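Local coordinates for putative cell adhesion protein (PDB 4DGU) that is a putative cell adhesion protein of the fimbrillin-like family, probably a component of a bacterial pilus, at residues T12-D24 with P57-E69. Sequence-based numbering, arbitrary orientation.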
loop_
_atom_site.group_PDB
_atom_site.type_symbol
_atom_site.label_atom_id
_atom_site.label_comp_id
_atom_site.label_asym_id
_atom_site.label_seq_id
_atom_site.Cartn_x
_atom_site.Cartn_y
_atom_site.Cartn_z
ATOM N N THR A 12 -11.256 -17.784 46.641
ATOM C CA THR A 12 -10.137 -18.646 47.004
ATOM C C THR A 12 -9.444 -19.136 45.728
ATOM O O THR A 12 -8.219 -19.038 45.612
ATOM C CB THR A 12 -10.621 -19.798 47.892
ATOM O OG1 THR A 12 -11.218 -19.230 49.061
ATOM C CG2 THR A 12 -9.488 -20.738 48.327
ATOM N N ASN A 13 -10.244 -19.651 44.767
ATOM C CA ASN A 13 -9.797 -20.141 43.461
ATOM C C ASN A 13 -10.406 -19.313 42.334
ATOM O O ASN A 13 -11.424 -18.644 42.529
ATOM C CB ASN A 13 -10.163 -21.607 43.288
ATOM C CG ASN A 13 -9.400 -22.570 44.178
ATOM O OD1 ASN A 13 -9.041 -22.272 45.323
ATOM N ND2 ASN A 13 -9.164 -23.773 43.681
ATOM N N PHE A 14 -9.774 -19.357 41.148
ATOM C CA PHE A 14 -10.270 -18.656 39.972
ATOM C C PHE A 14 -10.371 -19.591 38.780
ATOM O O PHE A 14 -9.548 -20.501 38.624
ATOM C CB PHE A 14 -9.391 -17.433 39.613
ATOM C CG PHE A 14 -7.953 -17.703 39.224
ATOM C CD1 PHE A 14 -7.604 -17.943 37.901
ATOM C CD2 PHE A 14 -6.939 -17.653 40.168
ATOM C CE1 PHE A 14 -6.272 -18.144 37.540
ATOM C CE2 PHE A 14 -5.607 -17.843 39.798
ATOM C CZ PHE A 14 -5.283 -18.093 38.495
ATOM N N SER A 15 -11.369 -19.335 37.916
ATOM C CA SER A 15 -11.532 -20.071 36.670
ATOM C C SER A 15 -10.900 -19.247 35.534
ATOM O O SER A 15 -10.637 -18.042 35.700
ATOM C CB SER A 15 -13.004 -20.374 36.406
ATOM O OG SER A 15 -13.748 -19.190 36.172
ATOM N N ILE A 16 -10.636 -19.900 34.404
ATOM C CA ILE A 16 -10.048 -19.249 33.241
ATOM C C ILE A 16 -11.066 -19.257 32.089
ATOM O O ILE A 16 -11.815 -20.231 31.915
ATOM C CB ILE A 16 -8.697 -19.947 32.877
ATOM C CG1 ILE A 16 -7.574 -19.657 33.918
ATOM C CG2 ILE A 16 -8.236 -19.729 31.419
ATOM C CD1 ILE A 16 -6.954 -18.278 33.930
ATOM N N SER A 17 -11.091 -18.158 31.320
ATOM C CA SER A 17 -11.886 -18.006 30.105
ATOM C C SER A 17 -10.932 -17.629 28.978
ATOM O O SER A 17 -9.983 -16.872 29.198
ATOM C CB SER A 17 -13.026 -17.005 30.285
ATOM O OG SER A 17 -12.592 -15.663 30.164
ATOM N N ILE A 18 -11.147 -18.210 27.796
ATOM C CA ILE A 18 -10.292 -18.017 26.617
ATOM C C ILE A 18 -10.843 -16.909 25.748
ATOM O O ILE A 18 -11.874 -17.071 25.102
ATOM C CB ILE A 18 -10.126 -19.351 25.821
ATOM C CG1 ILE A 18 -9.682 -20.523 26.738
ATOM C CG2 ILE A 18 -9.198 -19.175 24.591
ATOM C CD1 ILE A 18 -8.352 -20.300 27.566
ATOM N N ASP A 19 -10.138 -15.796 25.698
ATOM C CA ASP A 19 -10.561 -14.664 24.889
ATOM C C ASP A 19 -9.470 -14.351 23.873
ATOM O O ASP A 19 -8.450 -15.042 23.847
ATOM C CB ASP A 19 -10.890 -13.461 25.797
ATOM C CG ASP A 19 -12.230 -13.528 26.521
ATOM O OD1 ASP A 19 -13.135 -14.280 26.059
ATOM O OD2 ASP A 19 -12.399 -12.792 27.514
ATOM N N ASP A 20 -9.690 -13.347 23.006
ATOM C CA ASP A 20 -8.727 -12.960 21.972
ATOM C C ASP A 20 -8.109 -11.619 22.260
ATOM O O ASP A 20 -8.789 -10.750 22.780
ATOM C CB ASP A 20 -9.431 -12.895 20.604
ATOM C CG ASP A 20 -9.954 -14.240 20.142
ATOM O OD1 ASP A 20 -9.135 -15.100 19.771
ATOM O OD2 ASP A 20 -11.181 -14.427 20.133
ATOM N N ALA A 21 -6.838 -11.431 21.890
ATOM C CA ALA A 21 -6.183 -10.133 22.029
ATOM C C ALA A 21 -6.720 -9.186 20.961
ATOM O O ALA A 21 -7.086 -9.632 19.863
ATOM C CB ALA A 21 -4.679 -10.269 21.900
ATOM N N LEU A 22 -6.791 -7.895 21.307
ATOM C CA LEU A 22 -7.261 -6.855 20.409
ATOM C C LEU A 22 -6.179 -6.236 19.573
ATOM O O LEU A 22 -5.047 -6.034 20.001
ATOM C CB LEU A 22 -7.906 -5.680 21.174
ATOM C CG LEU A 22 -9.048 -5.942 22.100
ATOM C CD1 LEU A 22 -9.275 -4.747 22.977
ATOM C CD2 LEU A 22 -10.264 -6.347 21.335
ATOM N N SER A 23 -6.630 -5.702 18.451
ATOM C CA SER A 23 -5.868 -4.841 17.574
ATOM C C SER A 23 -6.768 -3.627 17.384
ATOM O O SER A 23 -7.788 -3.493 18.084
ATOM C CB SER A 23 -5.511 -5.566 16.278
ATOM O OG SER A 23 -4.688 -4.763 15.445
ATOM N N ASP A 24 -6.399 -2.740 16.462
ATOM C CA ASP A 24 -7.187 -1.573 16.097
ATOM C C ASP A 24 -8.611 -2.014 15.643
ATOM O O ASP A 24 -8.727 -3.060 15.003
ATOM C CB ASP A 24 -6.459 -0.793 14.977
ATOM C CG ASP A 24 -7.210 0.425 14.487
ATOM O OD1 ASP A 24 -7.059 1.493 15.096
ATOM O OD2 ASP A 24 -8.071 0.274 13.604
ATOM N N PRO A 57 0.890 -26.738 34.022
ATOM C CA PRO A 57 -0.273 -27.071 33.185
ATOM C C PRO A 57 -1.595 -26.665 33.827
ATOM O O PRO A 57 -1.714 -26.640 35.055
ATOM C CB PRO A 57 -0.190 -28.596 33.017
ATOM C CG PRO A 57 1.066 -29.044 33.707
ATOM C CD PRO A 57 1.535 -27.946 34.584
ATOM N N PHE A 58 -2.582 -26.322 32.984
ATOM C CA PHE A 58 -3.953 -25.959 33.373
ATOM C C PHE A 58 -4.938 -26.521 32.338
ATOM O O PHE A 58 -4.811 -26.223 31.141
ATOM C CB PHE A 58 -4.102 -24.433 33.502
ATOM C CG PHE A 58 -5.438 -23.960 34.025
ATOM C CD1 PHE A 58 -6.551 -23.890 33.185
ATOM C CD2 PHE A 58 -5.574 -23.528 35.347
ATOM C CE1 PHE A 58 -7.788 -23.441 33.664
ATOM C CE2 PHE A 58 -6.801 -23.053 35.821
ATOM C CZ PHE A 58 -7.908 -23.022 34.981
ATOM N N ILE A 59 -5.913 -27.342 32.799
ATOM C CA ILE A 59 -6.941 -27.941 31.927
ATOM C C ILE A 59 -8.100 -26.955 31.826
ATOM O O ILE A 59 -8.751 -26.637 32.821
ATOM C CB ILE A 59 -7.376 -29.353 32.395
ATOM C CG1 ILE A 59 -6.143 -30.297 32.419
ATOM C CG2 ILE A 59 -8.469 -29.914 31.468
ATOM C CD1 ILE A 59 -6.123 -31.325 33.483
ATOM N N VAL A 60 -8.308 -26.432 30.617
ATOM C CA VAL A 60 -9.318 -25.422 30.323
ATOM C C VAL A 60 -10.727 -26.025 30.449
ATOM O O VAL A 60 -10.960 -27.175 30.057
ATOM C CB VAL A 60 -9.056 -24.769 28.939
ATOM C CG1 VAL A 60 -10.152 -23.753 28.586
ATOM C CG2 VAL A 60 -7.672 -24.102 28.911
ATOM N N GLY A 61 -11.622 -25.240 31.061
ATOM C CA GLY A 61 -13.017 -25.585 31.318
ATOM C C GLY A 61 -13.216 -26.639 32.390
ATOM O O GLY A 61 -14.339 -27.129 32.575
ATOM N N LYS A 62 -12.126 -27.007 33.099
ATOM C CA LYS A 62 -12.154 -28.027 34.139
ATOM C C LYS A 62 -11.421 -27.557 35.404
ATOM O O LYS A 62 -12.002 -27.596 36.488
ATOM C CB LYS A 62 -11.553 -29.364 33.637
ATOM C CG LYS A 62 -12.187 -29.928 32.369
ATOM C CD LYS A 62 -12.815 -31.300 32.591
ATOM C CE LYS A 62 -13.163 -31.990 31.289
ATOM N NZ LYS A 62 -14.414 -31.461 30.692
ATOM N N ASP A 63 -10.152 -27.120 35.263
ATOM C CA ASP A 63 -9.332 -26.694 36.390
ATOM C C ASP A 63 -9.762 -25.344 36.955
ATOM O O ASP A 63 -10.544 -24.592 36.361
ATOM C CB ASP A 63 -7.824 -26.653 36.019
ATOM C CG ASP A 63 -7.091 -27.984 36.082
ATOM O OD1 ASP A 63 -7.734 -29.006 36.406
ATOM O OD2 ASP A 63 -5.869 -28.008 35.797
ATOM N N SER A 64 -9.263 -25.091 38.158
ATOM C CA SER A 64 -9.357 -23.867 38.935
ATOM C C SER A 64 -7.995 -23.703 39.592
ATOM O O SER A 64 -7.347 -24.705 39.921
ATOM C CB SER A 64 -10.493 -23.929 39.950
ATOM O OG SER A 64 -10.341 -25.028 40.832
ATOM N N ARG A 65 -7.492 -22.477 39.646
ATOM C CA ARG A 65 -6.197 -22.264 40.264
ATOM C C ARG A 65 -6.380 -21.500 41.575
ATOM O O ARG A 65 -7.215 -20.605 41.642
ATOM C CB ARG A 65 -5.237 -21.536 39.304
ATOM C CG ARG A 65 -3.807 -21.482 39.845
ATOM C CD ARG A 65 -2.779 -21.249 38.779
ATOM N NE ARG A 65 -2.590 -22.438 37.955
ATOM C CZ ARG A 65 -1.597 -22.578 37.087
ATOM N NH1 ARG A 65 -0.699 -21.614 36.934
ATOM N NH2 ARG A 65 -1.512 -23.674 36.343
ATOM N N ALA A 66 -5.606 -21.875 42.612
ATOM C CA ALA A 66 -5.563 -21.236 43.926
ATOM C C ALA A 66 -4.986 -19.814 43.793
ATOM O O ALA A 66 -4.039 -19.608 43.030
ATOM C CB ALA A 66 -4.704 -22.074 44.855
ATOM N N TRP A 67 -5.532 -18.845 44.534
ATOM C CA TRP A 67 -5.037 -17.474 44.438
ATOM C C TRP A 67 -3.684 -17.259 45.199
ATOM O O TRP A 67 -3.221 -16.117 45.284
ATOM C CB TRP A 67 -6.111 -16.446 44.867
ATOM C CG TRP A 67 -6.941 -15.907 43.726
ATOM C CD1 TRP A 67 -8.286 -16.069 43.538
ATOM C CD2 TRP A 67 -6.474 -15.118 42.614
ATOM N NE1 TRP A 67 -8.689 -15.417 42.391
ATOM C CE2 TRP A 67 -7.599 -14.817 41.811
ATOM C CE3 TRP A 67 -5.216 -14.625 42.228
ATOM C CZ2 TRP A 67 -7.494 -14.070 40.633
ATOM C CZ3 TRP A 67 -5.113 -13.895 41.061
ATOM C CH2 TRP A 67 -6.238 -13.637 40.266
ATOM N N ASN A 68 -3.022 -18.342 45.650
ATOM C CA ASN A 68 -1.710 -18.261 46.296
ATOM C C ASN A 68 -0.620 -18.304 45.244
ATOM O O ASN A 68 0.390 -17.618 45.395
ATOM C CB ASN A 68 -1.473 -19.341 47.362
ATOM C CG ASN A 68 -2.247 -20.597 47.189
ATOM O OD1 ASN A 68 -3.391 -20.698 47.631
ATOM N ND2 ASN A 68 -1.629 -21.583 46.562
ATOM N N GLU A 69 -0.838 -19.098 44.176
ATOM C CA GLU A 69 0.065 -19.237 43.030
ATOM C C GLU A 69 0.056 -17.941 42.224
ATOM O O GLU A 69 -0.583 -17.880 41.165
ATOM C CB GLU A 69 -0.368 -20.425 42.135
ATOM C CG GLU A 69 -0.425 -21.790 42.819
ATOM C CD GLU A 69 -1.144 -22.855 42.007
ATOM O OE1 GLU A 69 -0.741 -23.102 40.844
ATOM O OE2 GLU A 69 -2.117 -23.441 42.535
#
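Phe14 is wedged between Arg65 and Trp67, making the Phe14 and Arg65 face the tight part of the contact. Its CD2 stands over the centre of the Trp67 indole face, 3.3 Å from Trp67 CE2, with the planes of the phenyl and six-membered rings inclined at 43°, an oblique meeting. Arg65 CB lies over one phenyl face, 3.5 Å from Phe14 CZ, while the guanidinium turns away to Met48 O. With chi1 at 63°, Phe14 CG sits between its own backbone N and carbonyl carbon, which brings Phe14 CD2 against Arg65 O. The backbones pair alongside: Phe14 N donates to Arg65 O (2.9 Å) and Arg65 N returns a bond to Phe14 O (3.0 Å), before Trp67 N reaches Thr12 O (2.9 Å). The indole NE1 bonds Ser118 O, so an alanine in place of Trp67 would probably leave that carbonyl without its donor and one flank of Phe14 uncovered. Farther along, Ile16 CG1 rests over the Phe58 ring, 3.5 Å from CZ, and Ile18 touches Val60 more lightly, CG1 to CG1 at 3.8 Å. On the face carrying Asn13 and Ala66, a non-hydrogen-bonded pair, the backbones come close (CA to CA 4.4 Å) but side chains touch little, and Ser64 beside them is exposed. Short antiparallel pairing here, with strand 120-135 running parallel along 13-20, builds an edge of the mixed beta-sheet in this transthyretin-clan, fimbrillin-like fold.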